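Local coordinates for conjugal transfer protein-like C-terminal domain-containing protein (Enterococcus faecalis, PDB 4EC6) that is of unproven function but, as a VirB8-like TraM protein of a conjugative plasmid, probably serves as part of a type IV secretion machinery for DNA transfer, at residues 63-66 with 67-71; 70-74 with 75-79. One frame throughout, in Å; residues are numbered along the deposited sequence.

Contact 1. Residues 63-66 with 67-71; sequences YFLT and YYFSQ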
loop_
_atom_site.group_PDB
_atom_site.type_symbol
_atom_site.label_atom_id
_atom_site.label_comp_id
_atom_site.label_asym_id
_atom_site.label_seq_id
_atom_site.Cartn_x
_atom_site.Cartn_y
_atom_site.Cartn_z
ATOM N N TYR A 63 -7.024 -7.874 4.341
ATOM C CA TYR A 63 -8.378 -7.922 4.835
ATOM C C TYR A 63 -8.454 -8.887 6.010
ATOM O O TYR A 63 -8.891 -8.497 7.107
ATOM C CB TYR A 63 -9.354 -8.247 3.733
ATOM C CG TYR A 63 -9.919 -7.015 3.069
ATOM C CD1 TYR A 63 -11.035 -6.340 3.597
ATOM C CD2 TYR A 63 -9.312 -6.495 1.961
ATOM C CE1 TYR A 63 -11.533 -5.200 2.992
ATOM C CE2 TYR A 63 -9.775 -5.355 1.362
ATOM C CZ TYR A 63 -10.883 -4.713 1.859
ATOM O OH TYR A 63 -11.303 -3.579 1.188
ATOM N N PHE A 64 -7.912 -10.085 5.828
ATOM C CA PHE A 64 -7.767 -11.018 6.934
ATOM C C PHE A 64 -7.069 -10.383 8.136
ATOM O O PHE A 64 -7.537 -10.586 9.250
ATOM C CB PHE A 64 -7.033 -12.295 6.497
ATOM C CG PHE A 64 -6.609 -13.204 7.644
ATOM C CD1 PHE A 64 -7.541 -13.946 8.353
ATOM C CD2 PHE A 64 -5.259 -13.343 7.976
ATOM C CE1 PHE A 64 -7.149 -14.796 9.371
ATOM C CE2 PHE A 64 -4.868 -14.165 9.002
ATOM C CZ PHE A 64 -5.818 -14.902 9.701
ATOM N N LEU A 65 -5.967 -9.657 7.943
ATOM C CA LEU A 65 -5.260 -9.089 9.113
ATOM C C LEU A 65 -6.106 -8.107 9.960
ATOM O O LEU A 65 -6.001 -8.039 11.180
ATOM C CB LEU A 65 -3.937 -8.449 8.701
ATOM C CG LEU A 65 -2.850 -9.457 8.365
ATOM C CD1 LEU A 65 -1.647 -8.833 7.680
ATOM C CD2 LEU A 65 -2.404 -10.111 9.641
ATOM N N THR A 66 -6.948 -7.343 9.281
ATOM C CA THR A 66 -7.897 -6.495 9.908
ATOM C C THR A 66 -8.798 -7.280 10.884
ATOM O O THR A 66 -9.026 -6.839 11.991
ATOM C CB THR A 66 -8.688 -5.844 8.789
ATOM O OG1 THR A 66 -7.828 -4.882 8.138
ATOM C CG2 THR A 66 -9.880 -5.151 9.316
ATOM N N TYR A 67 -9.300 -8.446 10.507
ATOM C CA TYR A 67 -10.133 -9.211 11.408
ATOM C C TYR A 67 -9.304 -10.010 12.447
ATOM O O TYR A 67 -9.634 -10.105 13.613
ATOM C CB TYR A 67 -11.099 -10.078 10.594
ATOM C CG TYR A 67 -12.116 -9.228 9.930
ATOM C CD1 TYR A 67 -13.128 -8.573 10.697
ATOM C CD2 TYR A 67 -12.066 -8.981 8.564
ATOM C CE1 TYR A 67 -14.071 -7.731 10.112
ATOM C CE2 TYR A 67 -13.008 -8.123 7.961
ATOM C CZ TYR A 67 -13.993 -7.516 8.752
ATOM O OH TYR A 67 -14.912 -6.713 8.179
ATOM N N TYR A 68 -8.193 -10.540 12.026
ATOM C CA TYR A 68 -7.329 -11.253 12.895
ATOM C C TYR A 68 -6.808 -10.354 13.983
ATOM O O TYR A 68 -6.681 -10.789 15.101
ATOM C CB TYR A 68 -6.167 -11.813 12.085
ATOM C CG TYR A 68 -5.278 -12.721 12.876
ATOM C CD1 TYR A 68 -5.754 -13.976 13.341
ATOM C CD2 TYR A 68 -3.958 -12.357 13.139
ATOM C CE1 TYR A 68 -4.931 -14.810 14.078
ATOM C CE2 TYR A 68 -3.132 -13.181 13.881
ATOM C CZ TYR A 68 -3.621 -14.378 14.338
ATOM O OH TYR A 68 -2.776 -15.149 15.014
ATOM N N PHE A 69 -6.529 -9.089 13.671
ATOM C CA PHE A 69 -6.032 -8.181 14.715
ATOM C C PHE A 69 -7.146 -7.386 15.420
ATOM O O PHE A 69 -6.864 -6.483 16.201
ATOM C CB PHE A 69 -4.911 -7.255 14.205
ATOM C CG PHE A 69 -3.556 -7.891 14.243
ATOM C CD1 PHE A 69 -2.721 -7.741 15.364
ATOM C CD2 PHE A 69 -3.112 -8.653 13.181
ATOM C CE1 PHE A 69 -1.473 -8.342 15.404
ATOM C CE2 PHE A 69 -1.881 -9.275 13.230
ATOM C CZ PHE A 69 -1.071 -9.130 14.334
ATOM N N SER A 70 -8.400 -7.738 15.158
ATOM C CA SER A 70 -9.503 -7.107 15.815
ATOM C C SER A 70 -9.358 -7.291 17.329
ATOM O O SER A 70 -8.842 -8.311 17.843
ATOM C CB SER A 70 -10.794 -7.741 15.362
ATOM O OG SER A 70 -11.791 -7.577 16.374
ATOM N N GLN A 71 -9.817 -6.297 18.059
ATOM C CA GLN A 71 -9.731 -6.422 19.494
ATOM C C GLN A 71 -10.971 -6.893 20.235
ATOM O O GLN A 71 -10.894 -7.034 21.441
ATOM C CB GLN A 71 -9.149 -5.167 20.083
ATOM C CG GLN A 71 -7.675 -5.184 19.842
ATOM C CD GLN A 71 -7.022 -4.060 20.555
ATOM O OE1 GLN A 71 -6.585 -3.098 19.923
ATOM N NE2 GLN A 71 -6.966 -4.147 21.882
#

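Contact 2. Residues 70-74 with 75-79; sequences SQEKN and QENYQ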
loop_
_atom_site.group_PDB
_atom_site.type_symbol
_atom_site.label_atom_id
_atom_site.label_comp_id
_atom_site.label_asym_id
_atom_site.label_seq_id
_atom_site.Cartn_x
_atom_site.Cartn_y
_atom_site.Cartn_z
ATOM N N SER A 70 -8.400 -7.738 15.158
ATOM C CA SER A 70 -9.503 -7.107 15.815
ATOM C C SER A 70 -9.358 -7.291 17.329
ATOM O O SER A 70 -8.842 -8.311 17.843
ATOM C CB SER A 70 -10.794 -7.741 15.362
ATOM O OG SER A 70 -11.791 -7.577 16.374
ATOM N N GLN A 71 -9.817 -6.297 18.059
ATOM C CA GLN A 71 -9.731 -6.422 19.494
ATOM C C GLN A 71 -10.971 -6.893 20.235
ATOM O O GLN A 71 -10.894 -7.034 21.441
ATOM C CB GLN A 71 -9.149 -5.167 20.083
ATOM C CG GLN A 71 -7.675 -5.184 19.842
ATOM C CD GLN A 71 -7.022 -4.060 20.555
ATOM O OE1 GLN A 71 -6.585 -3.098 19.923
ATOM N NE2 GLN A 71 -6.966 -4.147 21.882
ATOM N N GLU A 72 -12.047 -7.214 19.504
ATOM C CA GLU A 72 -13.225 -7.928 20.004
ATOM C C GLU A 72 -12.979 -8.948 21.135
ATOM O O GLU A 72 -12.342 -9.997 20.972
ATOM C CB GLU A 72 -13.980 -8.568 18.854
ATOM C CG GLU A 72 -15.208 -9.335 19.273
ATOM C CD GLU A 72 -16.173 -8.513 20.122
ATOM O OE1 GLU A 72 -16.802 -7.587 19.586
ATOM O OE2 GLU A 72 -16.326 -8.798 21.331
ATOM N N LYS A 73 -13.499 -8.623 22.307
ATOM C CA LYS A 73 -13.141 -9.354 23.485
ATOM C C LYS A 73 -14.022 -10.615 23.652
ATOM O O LYS A 73 -13.614 -11.563 24.308
ATOM C CB LYS A 73 -13.200 -8.394 24.684
ATOM C CG LYS A 73 -12.878 -8.983 26.039
ATOM C CD LYS A 73 -11.395 -9.031 26.335
ATOM C CE LYS A 73 -11.192 -10.154 27.368
ATOM N NZ LYS A 73 -9.947 -10.102 28.179
ATOM N N ASN A 74 -15.203 -10.619 23.036
ATOM C CA ASN A 74 -16.038 -11.804 22.950
ATOM C C ASN A 74 -15.441 -12.831 21.962
ATOM O O ASN A 74 -15.493 -12.624 20.755
ATOM C CB ASN A 74 -17.450 -11.413 22.492
ATOM C CG ASN A 74 -18.423 -12.597 22.530
ATOM O OD1 ASN A 74 -18.468 -13.426 21.597
ATOM N ND2 ASN A 74 -19.205 -12.686 23.606
ATOM N N GLN A 75 -14.907 -13.925 22.474
ATOM C CA GLN A 75 -14.292 -14.966 21.663
ATOM C C GLN A 75 -15.163 -15.531 20.506
ATOM O O GLN A 75 -14.652 -15.769 19.408
ATOM C CB GLN A 75 -13.758 -16.069 22.584
ATOM C CG GLN A 75 -13.622 -17.453 21.965
ATOM C CD GLN A 75 -12.916 -18.451 22.871
ATOM O OE1 GLN A 75 -12.139 -18.076 23.747
ATOM N NE2 GLN A 75 -13.170 -19.738 22.653
ATOM N N GLU A 76 -16.460 -15.741 20.739
ATOM C CA GLU A 76 -17.322 -16.212 19.648
ATOM C C GLU A 76 -17.433 -15.183 18.519
ATOM O O GLU A 76 -17.373 -15.531 17.355
ATOM C CB GLU A 76 -18.706 -16.688 20.133
ATOM C CG GLU A 76 -18.658 -17.892 21.093
ATOM C CD GLU A 76 -18.157 -19.202 20.453
ATOM O OE1 GLU A 76 -18.582 -19.541 19.327
ATOM O OE2 GLU A 76 -17.346 -19.916 21.086
ATOM N N ASN A 77 -17.580 -13.919 18.852
ATOM C CA ASN A 77 -17.674 -12.907 17.808
ATOM C C ASN A 77 -16.330 -12.690 17.061
ATOM O O ASN A 77 -16.327 -12.425 15.870
ATOM C CB ASN A 77 -18.242 -11.600 18.383
ATOM C CG ASN A 77 -19.583 -11.806 19.088
ATOM O OD1 ASN A 77 -20.192 -12.852 18.939
ATOM N ND2 ASN A 77 -20.034 -10.819 19.867
ATOM N N TYR A 78 -15.206 -12.835 17.770
ATOM C CA TYR A 78 -13.903 -12.606 17.194
ATOM C C TYR A 78 -13.686 -13.715 16.137
ATOM O O TYR A 78 -13.332 -13.453 14.958
ATOM C CB TYR A 78 -12.807 -12.594 18.283
ATOM C CG TYR A 78 -11.416 -12.716 17.704
ATOM C CD1 TYR A 78 -10.744 -11.606 17.217
ATOM C CD2 TYR A 78 -10.789 -13.979 17.586
ATOM C CE1 TYR A 78 -9.485 -11.731 16.643
ATOM C CE2 TYR A 78 -9.524 -14.105 17.014
ATOM C CZ TYR A 78 -8.885 -12.975 16.547
ATOM O OH TYR A 78 -7.645 -13.101 15.983
ATOM N N GLN A 79 -13.985 -14.931 16.545
ATOM C CA GLN A 79 -13.993 -16.023 15.624
ATOM C C GLN A 79 -14.970 -15.907 14.484
ATOM O O GLN A 79 -14.621 -16.208 13.355
ATOM C CB GLN A 79 -14.157 -17.298 16.355
ATOM C CG GLN A 79 -12.997 -17.528 17.289
ATOM C CD GLN A 79 -13.264 -18.728 18.103
ATOM O OE1 GLN A 79 -14.203 -19.426 17.768
ATOM N NE2 GLN A 79 -12.454 -19.011 19.138
#

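Contact 1. Residues 63-66 with 67-71
Phe64 and Tyr68 run alongside each other from successive turns of the helix. Their planes differ by 24°, but the rings are offset, with little of one above the other. The closest touch is Phe64 CZ to Tyr68 CD1, 3.8 Å. Over one face of the Phe64 ring, toward its rim, sits Tyr68 CB, a CH-pi contact 4.1 Å from the centroid. In both, CG is anti to the backbone N (chi1 169° for Phe64, -173° for Tyr68), which turns the two rings to one flank of the helix. Leu65 and Phe69 pair in the same way, with Leu65 CD2 3.7 Å from Phe69 CE2. This is the apolar side of helix 54-68, laid across the antiparallel sheet of the NTF2-like, VirB8-like C-terminal domain of this protein. Phe64 meets Phe138, and Phe69 packs on Leu123 and Leu155. Tyr68 N to Phe64 O (2.9 Å) and Phe69 N to Leu65 O (2.8 Å) carry the last helical turn. Phe69 then leaves helical geometry. The other side is looser. Thr66 is exposed, and Tyr67 is partly so, though the Tyr67 ring also meets that of Tyr85. Thr66 CG2 lies over one face of the Tyr67 ring, and Tyr67 N makes a weak, long bond of 3.4 Å to Tyr63 O.

Contact 2. Residues 70-74 with 75-79
Asn74 caps the start of helix 75-82 by reaching over to Asn77. Its CB lies 3.7 Å from Asn77 ND2. Its CG is anti to the backbone N (chi1 -174°), which swings the amide over the first turn of the helix. There CG stands 3.7 Å from Asn77 CG, and the two amides are stacked with their planes 24° apart. At the tip, Asn74 OD1 accepts from Asn77 N at 2.9 Å, in the carbonyl plane and on a lone pair. The N-H points at it at 156°. This is an N-cap: a side-chain oxygen takes up a backbone N-H that has no helical carbonyl before it. The backbone of the same residue adds a second bond, from Tyr78 N to Asn74 O at 3.0 Å.

The cap itself is held from the loop. Glu72 is bent at its second torsion, and its OE2 accepts from Asn74 N at 2.7 Å through the anti lone pair. The CG of Glu72 rests 3.9 Å from Asn77 CB. Two residues earlier, Ser70 OG accepts from Glu72 N, an ST turn. Tyr78 is the buried residue here. Its CB packs near Glu72 O, its CE1 is 3.7 Å from Ser70 O, and its hydroxyl is hydrogen-bonded to Tyr68 O. Loop 70-74 thus joins helix 54-68 to helix 75-82, with Tyr78 turned inward against Trp95 and Gln71 tied to Thr101 at the start of strand 101-112.

In the fold
The two contacts follow one another along the chain and share Ser70 and Gln71. Contact 1 is the buried one, about 7 Å from the chain centre to its own centre; contact 2 lies on the surface, about 15 Å out. Contact 1 belongs to helix 54-68, and its side chains are mainly aromatic and aliphatic, facing strands. Contact 2 starts the next helix, 75-82, and relies on side-chain oxygens that accept backbone N-H groups: an amide that caps the helix, and a carboxylate and a hydroxyl within the loop. One deals with the end of a helix, the other with a beginning. Tyr78 of contact 2 reaches back to the end of helix 54-68.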